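PDB 3TC8: leucine aminopeptidase from Parabacteroides distasonis, which probably acts as a zinc-dependent exopeptidase or glutaminyl-peptide cyclotransferase of the M28 peptidase family. Local coordinates for residues V35-V41 / P121-A125; R106-D112 / W280-K284; V202-A207 / N289-L295; G245-H251 / I263-Y268. One frame throughout, in Å; residues are numbered along the deposited sequence. Where two conformers were deposited one is given.

Contact 1 (V35-V41 / P121-A125); sequences VAFGPRV and PLDGA
Arg-40 closes its guanidinium end-on around the carbonyl oxygen of Asp-123, a worked example of one arginine tying the turn after helix 24-36 to the loop before helix 125-144. NH1 and NH2 both donate to Asp-123 O, each at 3.0 Å and both near 140°, the oxygen lying slightly out of the guanidinium plane. The chain reaches back because it folds twice, at chi2 (73°) and chi3 (64°). A third bond fixes the rotation of the group: NH1 also donates, almost linearly, to Gly-38 O at 3.0 Å, so two carbonyls share one nitrogen. Much of the surrounding packing is apolar. Pro-39 CB sits 3.8 Å from Pro-121 CB, the two rings crossing at about a right angle, and Val-41 CG2 approaches the same Pro-121 CB. Val-35 divides its branches, CG1 against the Asp-123 carboxylate and CG2 3.9 Å from Ala-125 CB. Gly-124 occupies the N-cap position of helix 125-144, which carries the zinc ligand Asp-127, and Arg-40 is itself the centre of an inverse gamma turn.

Contact 2 (R106-D112 / W280-K284); sequences RPYSDHD and WHTQK. With EDO (1,2-ethanediol), chain D.
His-111 N, within a type I turn from Ser-109 to Asp-112, donates to His-281 O at 2.9 Å. The His-281 ring is sandwiched: Arg-106 CD makes a CH-pi contact over one face, 3.4 Å from the centroid, while Trp-280 NE1 lies over the other. Trp-280 CZ3 also lies over one face of the His-111 ring, 3.4 Å from NE2, the planes oblique. Arg-106 CG stands anti to its own nitrogen (chi1 -176°), carrying the chain across the imidazole, and the guanidinium grips Asp-110 side-on, NE to OD1 at 2.9 Å and NH2 to OD2 at 3.0 Å; NH1 bonds to Asp-160 O and Gly-162 O. Gln-283 NE2 donates to Ser-109 OG, which also bonds to Thr-120 O, and Asp-112 OD2 receives Gln-283 N. A leucine replacing Arg-106 would probably leave Asp-110 without its countercharge and freer to turn. A water takes the N-H of His-281 ND1 and donates to Asp-110 OD2, while NE2 binds the zinc ion together with Asp-127 and Asp-160: Arg-106 and Asp-110 form a second shell behind the metal ligands.

Contact 3 (V202-A207 / N289-L295); sequences VGGKNA and NIDRETL
Thr-294 plants its hydroxyl on the loop opposite, OG1 donating to Gly-204 O at 2.7 Å from above the carbonyl plane. Ala-207 N reaches that oxygen from the other face, closing the type II turn from Gly-204 to Ala-207, so a single acceptor serves both turn and helix. OG1 stands beside the backbone N (chi1 -53°), which puts the methyl CG2 anti to it, 3.7 Å from Ala-207 CB and against Val-202 O, a buried oxygen with no polar partner in the model. Asp-291 N donates to Gly-203 O at 2.8 Å and Lys-205 N to Asn-289 O at 3.0 Å, framing the isolated beta bridge of Gly-204 with Ile-290. In the next layer, Asp-291 OD1 accepts Thr-294 N through its anti lone pair, capping the first turn of the helix in the conformer given, while Lys-205 CG touches Asp-291 OD2 at 3.5 Å; the salt bridge from NZ is long. A water spans Asn-206 N and Thr-294 OG1. Asp-126 holds Gly-203 N and Tyr-28 packs on Ile-290. The whole is an Asp N-cap on helix 292-308, bridged to the loop after strand 195-200.

Contact 4 (G245-H251 / I263-Y268); sequences GAITDDH and IDIINY
The side chains of Asp-249 and Asp-264 cross at about a right angle, their OD2 atoms 2.7 Å apart and the carboxylate planes 63° apart. Asp-264 CB lies over the face of the His-251 ring, 3.6 Å from the centroid and 9° off the normal, a CH-pi contact. His-251 CG sits between its backbone N and carbonyl carbon (chi1 67°), which folds the ring back over the strand, and its NE2 bonds to Glu-212. Ile-247 and Ile-266 meet tip to tip, CD1 to CG2 at 3.7 Å, while Ile-266 CD1 lies against Asp-249 OD2. Tyr-268 turns one face to the Gly-245 backbone, whose N lies 3.4 Å from CZ, and its CD1 meets Ile-247 CD1 at 4.0 Å. A serine at Tyr-268 would probably open a gap over Gly-245 and deprive Ile-247 CD1 of one of its apolar neighbours. Asp-200 OD2 also comes close to Asp-249 OD2, whose side chain lies about 8 Å from the zinc ion. The acids thus crowd near the metal site, consistent with the acid cluster of glutaminyl cyclases.

From the N terminus, helix 24-36 runs into contact 1, which closes a loop over the first sheet strands onto the start of helix 125-144. Contact 2 opens within that loop and ends far beyond it, so the two cross, and they touch where Pro-121 O meets Gln-283 NE2. Contact 3 follows contact 1 in series, yet touches it through Ile-290 CD1 and Ala-125 O; it crosses contact 2, joining the loop after strand 195-200 to helix 292-308. Contact 4, packing the approach to helix 250-258 against edge strand 262-266, is nested inside contacts 2 and 3, touching only the latter, through Val-202 with Ile-265 and Ala-207 with Asn-267. Together they tie the N-terminal helix, zinc-site loops and sheet edge to the C-terminal helix.

Contact 1 (V35-V41 / P121-A125)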
loop_
_atom_site.group_PDB
_atom_site.type_symbol
_atom_site.label_atom_id
_atom_site.label_comp_id
_atom_site.label_asym_id
_atom_site.label_seq_id
_atom_site.Cartn_x
_atom_site.Cartn_y
_atom_site.Cartn_z
ATOM N N VAL A 35 -6.662 -9.833 7.718
ATOM C CA VAL A 35 -7.863 -10.419 7.156
ATOM C C VAL A 35 -8.720 -11.049 8.263
ATOM O O VAL A 35 -9.943 -11.059 8.172
ATOM C CB VAL A 35 -7.504 -11.392 6.010
ATOM C CG1 VAL A 35 -8.733 -12.179 5.564
ATOM C CG2 VAL A 35 -6.919 -10.586 4.837
ATOM N N ALA A 36 -8.066 -11.606 9.275
ATOM C CA ALA A 36 -8.763 -12.272 10.376
ATOM C C ALA A 36 -9.720 -11.362 11.111
ATOM O O ALA A 36 -10.661 -11.857 11.729
ATOM C CB ALA A 36 -7.751 -12.921 11.285
ATOM N N PHE A 37 -9.494 -10.043 11.104
ATOM C CA PHE A 37 -10.404 -9.130 11.759
ATOM C C PHE A 37 -11.759 -9.059 11.092
ATOM O O PHE A 37 -12.733 -8.614 11.713
ATOM C CB PHE A 37 -9.813 -7.731 11.845
ATOM C CG PHE A 37 -8.672 -7.591 12.812
ATOM C CD1 PHE A 37 -8.897 -7.539 14.173
ATOM C CD2 PHE A 37 -7.366 -7.564 12.382
ATOM C CE1 PHE A 37 -7.849 -7.438 15.081
ATOM C CE2 PHE A 37 -6.313 -7.472 13.294
ATOM C CZ PHE A 37 -6.567 -7.416 14.635
ATOM N N GLY A 38 -11.842 -9.432 9.825
ATOM C CA GLY A 38 -12.972 -9.122 8.992
ATOM C C GLY A 38 -12.609 -7.935 8.086
ATOM O O GLY A 38 -11.577 -7.314 8.289
ATOM N N PRO A 39 -13.460 -7.610 7.135
ATOM C CA PRO A 39 -13.118 -6.483 6.225
ATOM C C PRO A 39 -12.889 -5.179 7.009
ATOM O O PRO A 39 -13.700 -4.805 7.859
ATOM C CB PRO A 39 -14.355 -6.422 5.318
ATOM C CG PRO A 39 -14.785 -7.864 5.209
ATOM C CD PRO A 39 -14.615 -8.380 6.635
ATOM N N ARG A 40 -11.792 -4.496 6.703
ATOM C CA ARG A 40 -11.443 -3.259 7.395
ATOM C C ARG A 40 -12.163 -2.067 6.742
ATOM O O ARG A 40 -11.569 -1.173 6.144
ATOM C CB ARG A 40 -9.929 -3.063 7.391
ATOM C CG ARG A 40 -9.162 -3.883 8.444
ATOM C CD ARG A 40 -9.034 -5.370 8.182
ATOM N NE ARG A 40 -8.242 -5.590 6.966
ATOM C CZ ARG A 40 -8.531 -6.482 6.014
ATOM N NH1 ARG A 40 -9.565 -7.308 6.094
ATOM N NH2 ARG A 40 -7.764 -6.542 4.935
ATOM N N VAL A 41 -13.486 -2.080 6.841
ATOM C CA VAL A 41 -14.307 -1.005 6.298
ATOM C C VAL A 41 -14.350 0.138 7.284
ATOM O O VAL A 41 -14.729 -0.079 8.427
ATOM C CB VAL A 41 -15.712 -1.519 5.914
ATOM C CG1 VAL A 41 -16.603 -0.358 5.478
ATOM C CG2 VAL A 41 -15.664 -2.633 4.876
ATOM N N PRO A 121 -18.825 -6.175 1.398
ATOM C CA PRO A 121 -17.393 -5.911 1.587
ATOM C C PRO A 121 -16.539 -7.092 1.255
ATOM O O PRO A 121 -16.922 -8.261 1.407
ATOM C CB PRO A 121 -17.277 -5.604 3.089
ATOM C CG PRO A 121 -18.640 -5.043 3.437
ATOM C CD PRO A 121 -19.591 -5.915 2.633
ATOM N N LEU A 122 -15.355 -6.804 0.743
ATOM C CA LEU A 122 -14.391 -7.861 0.417
ATOM C C LEU A 122 -13.309 -7.940 1.491
ATOM O O LEU A 122 -13.075 -7.018 2.261
ATOM C CB LEU A 122 -13.874 -7.687 -0.990
ATOM C CG LEU A 122 -13.347 -6.306 -1.442
ATOM C CD1 LEU A 122 -11.950 -5.995 -0.839
ATOM C CD2 LEU A 122 -13.332 -6.194 -2.949
ATOM N N ASP A 123 -12.638 -9.088 1.532
ATOM C CA ASP A 123 -11.600 -9.324 2.533
ATOM C C ASP A 123 -10.413 -8.415 2.304
ATOM O O ASP A 123 -9.686 -8.095 3.234
ATOM C CB ASP A 123 -11.142 -10.762 2.511
ATOM C CG ASP A 123 -12.042 -11.700 3.301
ATOM O OD1 ASP A 123 -12.868 -11.249 4.122
ATOM O OD2 ASP A 123 -11.839 -12.948 3.119
ATOM N N GLY A 124 -10.157 -8.044 1.070
ATOM C CA GLY A 124 -9.071 -7.176 0.745
ATOM C C GLY A 124 -7.727 -7.740 1.143
ATOM O O GLY A 124 -6.827 -7.021 1.592
ATOM N N ALA A 125 -7.541 -9.044 0.930
ATOM C CA ALA A 125 -6.282 -9.683 1.283
ATOM C C ALA A 125 -5.154 -9.115 0.412
ATOM O O ALA A 125 -4.092 -8.776 0.955
ATOM C CB ALA A 125 -6.386 -11.189 1.061
#

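Contact 2 (R106-D112 / W280-K284)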
loop_
_atom_site.group_PDB
_atom_site.type_symbol
_atom_site.label_atom_id
_atom_site.label_comp_id
_atom_site.label_asym_id
_atom_site.label_seq_id
_atom_site.Cartn_x
_atom_site.Cartn_y
_atom_site.Cartn_z
ATOM N N ARG A 106 -12.365 -2.369 0.758
ATOM C CA ARG A 106 -13.511 -1.833 0.043
ATOM C C ARG A 106 -14.817 -2.394 0.615
ATOM O O ARG A 106 -14.943 -3.600 0.783
ATOM C CB ARG A 106 -13.366 -2.158 -1.439
ATOM C CG ARG A 106 -14.462 -1.581 -2.343
ATOM C CD ARG A 106 -13.915 -1.250 -3.704
ATOM N NE ARG A 106 -14.910 -0.749 -4.653
ATOM C CZ ARG A 106 -15.315 0.508 -4.676
ATOM N NH1 ARG A 106 -14.968 1.359 -3.746
ATOM N NH2 ARG A 106 -16.193 0.924 -5.586
ATOM N N PRO A 107 -15.839 -1.555 0.730
ATOM C CA PRO A 107 -17.143 -2.019 1.247
ATOM C C PRO A 107 -18.038 -2.718 0.223
ATOM O O PRO A 107 -19.132 -3.130 0.565
ATOM C CB PRO A 107 -17.786 -0.747 1.752
ATOM C CG PRO A 107 -17.220 0.328 0.879
ATOM C CD PRO A 107 -15.779 -0.076 0.745
ATOM N N TYR A 108 -17.552 -2.790 -0.991
ATOM C CA TYR A 108 -18.265 -3.318 -2.132
ATOM C C TYR A 108 -17.409 -4.347 -2.854
ATOM O O TYR A 108 -16.187 -4.349 -2.734
ATOM C CB TYR A 108 -18.617 -2.214 -3.145
ATOM C CG TYR A 108 -19.175 -0.954 -2.562
ATOM C CD1 TYR A 108 -20.304 -0.955 -1.760
ATOM C CD2 TYR A 108 -18.535 0.255 -2.758
ATOM C CE1 TYR A 108 -20.797 0.217 -1.229
ATOM C CE2 TYR A 108 -19.005 1.456 -2.203
ATOM C CZ TYR A 108 -20.127 1.406 -1.429
ATOM O OH TYR A 108 -20.613 2.586 -0.919
ATOM N N SER A 109 -18.058 -5.225 -3.578
ATOM C CA SER A 109 -17.413 -6.155 -4.517
ATOM C C SER A 109 -17.988 -5.892 -5.904
ATOM O O SER A 109 -18.643 -6.730 -6.500
ATOM C CB SER A 109 -17.600 -7.592 -4.074
ATOM O OG SER A 109 -17.118 -7.774 -2.759
ATOM N N ASP A 110 -17.750 -4.660 -6.391
ATOM C CA ASP A 110 -18.521 -4.128 -7.506
ATOM C C ASP A 110 -18.108 -4.630 -8.872
ATOM O O ASP A 110 -18.804 -4.348 -9.820
ATOM C CB ASP A 110 -18.597 -2.597 -7.451
ATOM C CG ASP A 110 -17.247 -1.878 -7.279
ATOM O OD1 ASP A 110 -16.367 -2.345 -6.523
ATOM O OD2 ASP A 110 -17.120 -0.764 -7.883
ATOM N N HIS A 111 -17.058 -5.442 -8.916
ATOM C CA HIS A 111 -16.683 -6.165 -10.104
ATOM C C HIS A 111 -16.985 -7.662 -10.013
ATOM O O HIS A 111 -16.656 -8.449 -10.906
ATOM C CB HIS A 111 -15.237 -5.933 -10.476
ATOM C CG HIS A 111 -15.005 -4.567 -11.013
ATOM N ND1 HIS A 111 -14.972 -4.314 -12.359
ATOM C CD2 HIS A 111 -14.859 -3.371 -10.403
ATOM C CE1 HIS A 111 -14.834 -3.011 -12.549
ATOM N NE2 HIS A 111 -14.710 -2.415 -11.380
ATOM N N ASP A 112 -17.654 -8.093 -8.954
ATOM C CA ASP A 112 -18.007 -9.489 -8.791
ATOM C C ASP A 112 -18.935 -9.904 -9.917
ATOM O O ASP A 112 -19.839 -9.172 -10.279
ATOM C CB ASP A 112 -18.666 -9.785 -7.431
ATOM C CG ASP A 112 -18.521 -11.213 -7.037
ATOM O OD1 ASP A 112 -19.346 -12.045 -7.481
ATOM O OD2 ASP A 112 -17.544 -11.502 -6.316
ATOM N N TRP A 280 -9.765 -8.680 -8.509
ATOM C CA TRP A 280 -9.835 -7.306 -8.026
ATOM C C TRP A 280 -11.296 -6.830 -7.872
ATOM O O TRP A 280 -12.105 -6.975 -8.790
ATOM C CB TRP A 280 -9.113 -6.390 -9.003
ATOM C CG TRP A 280 -9.235 -4.939 -8.741
ATOM C CD1 TRP A 280 -8.630 -4.221 -7.760
ATOM C CD2 TRP A 280 -9.993 -4.000 -9.491
ATOM N NE1 TRP A 280 -8.914 -2.915 -7.875
ATOM C CE2 TRP A 280 -9.779 -2.745 -8.919
ATOM C CE3 TRP A 280 -10.844 -4.097 -10.604
ATOM C CZ2 TRP A 280 -10.360 -1.565 -9.446
ATOM C CZ3 TRP A 280 -11.411 -2.951 -11.115
ATOM C CH2 TRP A 280 -11.156 -1.723 -10.551
ATOM N N HIS A 281 -11.606 -6.333 -6.689
ATOM C CA HIS A 281 -12.944 -5.802 -6.405
ATOM C C HIS A 281 -14.050 -6.866 -6.576
ATOM O O HIS A 281 -15.189 -6.576 -6.961
ATOM C CB HIS A 281 -13.209 -4.481 -7.154
ATOM C CG HIS A 281 -12.430 -3.357 -6.556
ATOM N ND1 HIS A 281 -12.603 -2.040 -6.911
ATOM C CD2 HIS A 281 -11.470 -3.366 -5.588
ATOM C CE1 HIS A 281 -11.765 -1.292 -6.202
ATOM N NE2 HIS A 281 -11.082 -2.068 -5.378
ATOM N N THR A 282 -13.670 -8.088 -6.258
ATOM C CA THR A 282 -14.591 -9.210 -6.158
ATOM C C THR A 282 -14.439 -9.894 -4.814
ATOM O O THR A 282 -13.464 -9.677 -4.075
ATOM C CB THR A 282 -14.314 -10.300 -7.235
ATOM O OG1 THR A 282 -13.207 -11.139 -6.837
ATOM C CG2 THR A 282 -14.098 -9.751 -8.636
ATOM N N GLN A 283 -15.388 -10.782 -4.500
ATOM C CA GLN A 283 -15.304 -11.591 -3.308
ATOM C C GLN A 283 -14.100 -12.499 -3.241
ATOM O O GLN A 283 -13.705 -12.895 -2.125
ATOM C CB GLN A 283 -16.578 -12.422 -3.153
ATOM C CG GLN A 283 -17.781 -11.582 -2.695
ATOM C CD GLN A 283 -17.683 -11.198 -1.256
ATOM O OE1 GLN A 283 -17.893 -12.057 -0.389
ATOM N NE2 GLN A 283 -17.357 -9.936 -0.973
ATOM N N LYS A 284 -13.478 -12.768 -4.378
ATOM C CA LYS A 284 -12.299 -13.621 -4.404
ATOM C C LYS A 284 -10.986 -12.920 -4.082
ATOM O O LYS A 284 -9.949 -13.571 -4.104
ATOM C CB LYS A 284 -12.204 -14.313 -5.752
ATOM C CG LYS A 284 -13.199 -15.428 -5.895
ATOM C CD LYS A 284 -13.002 -16.222 -7.154
ATOM C CE LYS A 284 -13.947 -17.407 -7.293
ATOM N NZ LYS A 284 -13.923 -17.932 -8.709
HETATM C C1 EDO D . -5.892 -0.210 -7.198
HETATM O O1 EDO D . -6.188 1.003 -6.511
HETATM C C2 EDO D . -6.546 -1.393 -6.502
HETATM O O2 EDO D . -7.887 -1.104 -5.988
HETATM O O HOH W 1 -14.358 -0.608 -8.473
#

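Contact 3 (V202-A207 / N289-L295)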
loop_
_atom_site.group_PDB
_atom_site.type_symbol
_atom_site.label_atom_id
_atom_site.label_comp_id
_atom_site.label_asym_id
_atom_site.label_seq_id
_atom_site.Cartn_x
_atom_site.Cartn_y
_atom_site.Cartn_z
ATOM N N VAL A 202 0.595 -6.541 -3.899
ATOM C CA VAL A 202 1.918 -7.129 -4.010
ATOM C C VAL A 202 1.997 -8.546 -3.448
ATOM O O VAL A 202 3.082 -9.041 -3.173
ATOM C CB VAL A 202 2.999 -6.233 -3.383
ATOM C CG1 VAL A 202 3.122 -4.923 -4.156
ATOM C CG2 VAL A 202 2.769 -6.043 -1.917
ATOM N N GLY A 203 0.844 -9.214 -3.309
ATOM C CA GLY A 203 0.821 -10.543 -2.768
ATOM C C GLY A 203 0.340 -11.645 -3.660
ATOM O O GLY A 203 0.426 -12.823 -3.270
ATOM N N GLY A 204 -0.219 -11.344 -4.817
ATOM C CA GLY A 204 -0.850 -12.361 -5.635
ATOM C C GLY A 204 0.141 -13.306 -6.270
ATOM O O GLY A 204 1.193 -12.891 -6.767
ATOM N N LYS A 205 -0.219 -14.587 -6.343
ATOM C CA LYS A 205 0.594 -15.571 -7.028
ATOM C C LYS A 205 0.895 -15.088 -8.444
ATOM O O LYS A 205 -0.034 -14.662 -9.156
ATOM C CB LYS A 205 -0.104 -16.922 -7.069
ATOM C CG LYS A 205 0.788 -18.042 -7.540
ATOM C CD LYS A 205 0.037 -19.371 -7.614
ATOM C CE LYS A 205 0.839 -20.426 -8.306
ATOM N NZ LYS A 205 2.036 -20.712 -7.493
ATOM N N ASN A 206 2.165 -15.118 -8.862
ATOM C CA ASN A 206 2.556 -14.728 -10.228
ATOM C C ASN A 206 2.180 -13.281 -10.620
ATOM O O ASN A 206 2.009 -12.968 -11.791
ATOM C CB ASN A 206 2.068 -15.733 -11.233
ATOM C CG ASN A 206 2.656 -17.107 -11.009
ATOM O OD1 ASN A 206 3.860 -17.263 -10.729
ATOM N ND2 ASN A 206 1.830 -18.132 -11.173
ATOM N N ALA A 207 2.167 -12.392 -9.636
ATOM C CA ALA A 207 1.945 -10.975 -9.880
ATOM C C ALA A 207 3.000 -10.466 -10.866
ATOM O O ALA A 207 4.156 -10.934 -10.884
ATOM C CB ALA A 207 2.026 -10.168 -8.589
ATOM N N ASN A 289 -5.250 -16.229 -2.827
ATOM C CA ASN A 289 -4.322 -15.772 -3.849
ATOM C C ASN A 289 -2.957 -15.376 -3.312
ATOM O O ASN A 289 -2.058 -15.110 -4.094
ATOM C CB ASN A 289 -4.890 -14.574 -4.581
ATOM C CG ASN A 289 -6.256 -14.822 -5.133
ATOM O OD1 ASN A 289 -7.242 -14.101 -4.754
ATOM N ND2 ASN A 289 -6.379 -15.785 -5.994
ATOM N N ILE A 290 -2.826 -15.214 -1.998
ATOM C CA ILE A 290 -1.631 -14.642 -1.428
ATOM C C ILE A 290 -0.511 -15.658 -1.478
ATOM O O ILE A 290 -0.710 -16.828 -1.156
ATOM C CB ILE A 290 -1.909 -14.121 -0.011
ATOM C CG1 ILE A 290 -3.091 -13.108 -0.036
ATOM C CG2 ILE A 290 -0.657 -13.481 0.620
ATOM C CD1 ILE A 290 -2.870 -11.858 -0.885
ATOM N N ASP A 291 0.666 -15.188 -1.872
ATOM C CA ASP A 291 1.782 -16.058 -2.204
ATOM C C ASP A 291 3.070 -15.532 -1.597
ATOM O O ASP A 291 3.439 -14.371 -1.805
ATOM C CB ASP A 291 1.879 -16.150 -3.717
ATOM C CG ASP A 291 2.879 -17.093 -4.162
ATOM O OD1 ASP A 291 4.059 -16.687 -4.286
ATOM O OD2 ASP A 291 2.508 -18.246 -4.442
ATOM N N ARG A 292 3.767 -16.373 -0.839
ATOM C CA ARG A 292 4.995 -15.998 -0.183
ATOM C C ARG A 292 6.076 -15.582 -1.184
ATOM O O ARG A 292 6.887 -14.722 -0.865
ATOM C CB ARG A 292 5.474 -17.129 0.701
ATOM C CG ARG A 292 4.649 -17.321 1.916
ATOM C CD ARG A 292 4.902 -18.674 2.566
ATOM N NE ARG A 292 4.142 -18.879 3.806
ATOM C CZ ARG A 292 2.895 -19.295 3.858
ATOM N NH1 ARG A 292 2.224 -19.543 2.745
ATOM N NH2 ARG A 292 2.322 -19.508 5.033
ATOM N N GLU A 293 6.149 -16.247 -2.322
ATOM C CA GLU A 293 7.192 -15.905 -3.282
ATOM C C GLU A 293 6.985 -14.485 -3.829
ATOM O O GLU A 293 7.951 -13.752 -4.033
ATOM C CB GLU A 293 7.302 -16.964 -4.380
ATOM C CG GLU A 293 8.030 -18.258 -3.972
ATOM C CD GLU A 293 7.461 -18.963 -2.747
ATOM O OE1 GLU A 293 8.123 -18.965 -1.666
ATOM O OE2 GLU A 293 6.365 -19.560 -2.861
ATOM N N THR A 294 5.727 -14.098 -4.081
ATOM C CA THR A 294 5.476 -12.735 -4.538
ATOM C C THR A 294 5.855 -11.730 -3.455
ATOM O O THR A 294 6.512 -10.728 -3.716
ATOM C CB THR A 294 4.000 -12.548 -4.922
ATOM O OG1 THR A 294 3.672 -13.583 -5.849
ATOM C CG2 THR A 294 3.744 -11.196 -5.506
ATOM N N LEU A 295 5.390 -11.972 -2.220
ATOM C CA LEU A 295 5.721 -11.068 -1.132
ATOM C C LEU A 295 7.231 -10.932 -0.971
ATOM O O LEU A 295 7.711 -9.841 -0.727
ATOM C CB LEU A 295 5.081 -11.582 0.152
ATOM C CG LEU A 295 3.567 -11.504 0.273
ATOM C CD1 LEU A 295 3.064 -12.285 1.462
ATOM C CD2 LEU A 295 3.066 -10.039 0.353
HETATM O O HOH W 2 4.340 -16.169 -7.151
#

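Contact 4 (G245-H251 / I263-Y268)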
loop_
_atom_site.group_PDB
_atom_site.type_symbol
_atom_site.label_atom_id
_atom_site.label_comp_id
_atom_site.label_asym_id
_atom_site.label_seq_id
_atom_site.Cartn_x
_atom_site.Cartn_y
_atom_site.Cartn_z
ATOM N N GLY A 245 0.533 0.567 -17.529
ATOM C CA GLY A 245 -0.517 1.575 -17.658
ATOM C C GLY A 245 -0.424 2.658 -16.600
ATOM O O GLY A 245 0.425 2.611 -15.694
ATOM N N ALA A 246 -1.259 3.671 -16.746
ATOM C CA ALA A 246 -1.457 4.687 -15.728
ATOM C C ALA A 246 -2.512 4.199 -14.735
ATOM O O ALA A 246 -3.585 3.780 -15.157
ATOM C CB ALA A 246 -1.921 5.990 -16.335
ATOM N N ILE A 247 -2.185 4.191 -13.454
ATOM C CA ILE A 247 -3.031 3.682 -12.394
ATOM C C ILE A 247 -3.287 4.780 -11.354
ATOM O O ILE A 247 -2.363 5.324 -10.782
ATOM C CB ILE A 247 -2.396 2.434 -11.754
ATOM C CG1 ILE A 247 -2.181 1.329 -12.797
ATOM C CG2 ILE A 247 -3.241 1.945 -10.594
ATOM C CD1 ILE A 247 -1.351 0.145 -12.352
ATOM N N THR A 248 -4.567 5.052 -11.068
ATOM C CA THR A 248 -4.957 5.953 -9.986
ATOM C C THR A 248 -4.670 5.254 -8.669
ATOM O O THR A 248 -5.140 4.156 -8.426
ATOM C CB THR A 248 -6.462 6.267 -10.064
ATOM O OG1 THR A 248 -6.752 6.888 -11.310
ATOM C CG2 THR A 248 -6.890 7.129 -8.884
ATOM N N ASP A 249 -3.850 5.871 -7.841
ATOM C CA ASP A 249 -3.491 5.269 -6.567
ATOM C C ASP A 249 -2.911 6.312 -5.644
ATOM O O ASP A 249 -2.742 7.491 -6.015
ATOM C CB ASP A 249 -2.521 4.106 -6.803
ATOM C CG ASP A 249 -2.702 2.940 -5.859
ATOM O OD1 ASP A 249 -3.363 3.097 -4.812
ATOM O OD2 ASP A 249 -2.152 1.819 -6.179
ATOM N N ASP A 250 -2.621 5.936 -4.399
ATOM C CA ASP A 250 -2.257 6.901 -3.404
ATOM C C ASP A 250 -1.039 7.732 -3.775
ATOM O O ASP A 250 -0.908 8.867 -3.347
ATOM C CB ASP A 250 -1.986 6.179 -2.053
ATOM C CG ASP A 250 -3.239 5.575 -1.367
ATOM O OD1 ASP A 250 -4.134 6.343 -1.061
ATOM O OD2 ASP A 250 -3.267 4.359 -1.122
ATOM N N HIS A 251 -0.116 7.134 -4.538
ATOM C CA HIS A 251 1.118 7.858 -4.889
ATOM C C HIS A 251 0.869 9.140 -5.675
ATOM O O HIS A 251 1.617 10.112 -5.502
ATOM C CB HIS A 251 2.084 6.933 -5.645
ATOM C CG HIS A 251 1.637 6.500 -6.995
ATOM N ND1 HIS A 251 0.377 5.982 -7.214
ATOM C CD2 HIS A 251 2.289 6.510 -8.185
ATOM C CE1 HIS A 251 0.270 5.698 -8.499
ATOM N NE2 HIS A 251 1.421 5.999 -9.107
ATOM N N ILE A 263 6.616 6.183 -6.492
ATOM C CA ILE A 263 6.279 5.126 -7.409
ATOM C C ILE A 263 5.271 4.165 -6.780
ATOM O O ILE A 263 5.120 4.096 -5.547
ATOM C CB ILE A 263 7.540 4.361 -7.850
ATOM C CG1 ILE A 263 8.095 3.430 -6.763
ATOM C CG2 ILE A 263 8.617 5.342 -8.371
ATOM C CD1 ILE A 263 9.124 2.429 -7.291
ATOM N N ASP A 264 4.633 3.388 -7.659
ATOM C CA ASP A 264 3.679 2.351 -7.273
ATOM C C ASP A 264 4.149 1.017 -7.758
ATOM O O ASP A 264 4.362 0.865 -8.974
ATOM C CB ASP A 264 2.300 2.688 -7.862
ATOM C CG ASP A 264 1.156 1.923 -7.268
ATOM O OD1 ASP A 264 1.308 1.059 -6.390
ATOM O OD2 ASP A 264 -0.017 2.235 -7.736
ATOM N N ILE A 265 4.341 0.073 -6.834
ATOM C CA ILE A 265 4.619 -1.320 -7.135
ATOM C C ILE A 265 3.284 -2.025 -6.966
ATOM O O ILE A 265 2.772 -2.145 -5.845
ATOM C CB ILE A 265 5.689 -1.911 -6.184
ATOM C CG1 ILE A 265 6.988 -1.089 -6.219
ATOM C CG2 ILE A 265 5.931 -3.380 -6.512
ATOM C CD1 ILE A 265 8.061 -1.547 -5.301
ATOM N N ILE A 266 2.719 -2.487 -8.075
ATOM C CA ILE A 266 1.338 -2.971 -8.140
ATOM C C ILE A 266 1.182 -3.980 -9.235
ATOM O O ILE A 266 1.683 -3.793 -10.340
ATOM C CB ILE A 266 0.337 -1.779 -8.294
ATOM C CG1 ILE A 266 -1.101 -2.290 -8.401
ATOM C CG2 ILE A 266 0.684 -0.864 -9.456
ATOM C CD1 ILE A 266 -2.156 -1.202 -8.221
ATOM N N ASN A 267 0.483 -5.057 -8.937
ATOM C CA ASN A 267 0.172 -6.071 -9.947
ATOM C C ASN A 267 -0.711 -5.452 -11.043
ATOM O O ASN A 267 -1.818 -4.982 -10.765
ATOM C CB ASN A 267 -0.507 -7.226 -9.203
ATOM C CG ASN A 267 -0.694 -8.480 -10.050
ATOM O OD1 ASN A 267 -0.271 -8.551 -11.224
ATOM N ND2 ASN A 267 -1.338 -9.482 -9.447
ATOM N N TYR A 268 -0.218 -5.464 -12.278
ATOM C CA TYR A 268 -0.908 -4.963 -13.431
ATOM C C TYR A 268 -0.905 -6.028 -14.500
ATOM O O TYR A 268 0.116 -6.655 -14.765
ATOM C CB TYR A 268 -0.187 -3.720 -13.974
ATOM C CG TYR A 268 -0.718 -3.174 -15.271
ATOM C CD1 TYR A 268 -1.897 -2.443 -15.317
ATOM C CD2 TYR A 268 0.004 -3.324 -16.446
ATOM C CE1 TYR A 268 -2.376 -1.913 -16.524
ATOM C CE2 TYR A 268 -0.455 -2.806 -17.647
ATOM C CZ TYR A 268 -1.634 -2.092 -17.687
ATOM O OH TYR A 268 -2.112 -1.552 -18.863
#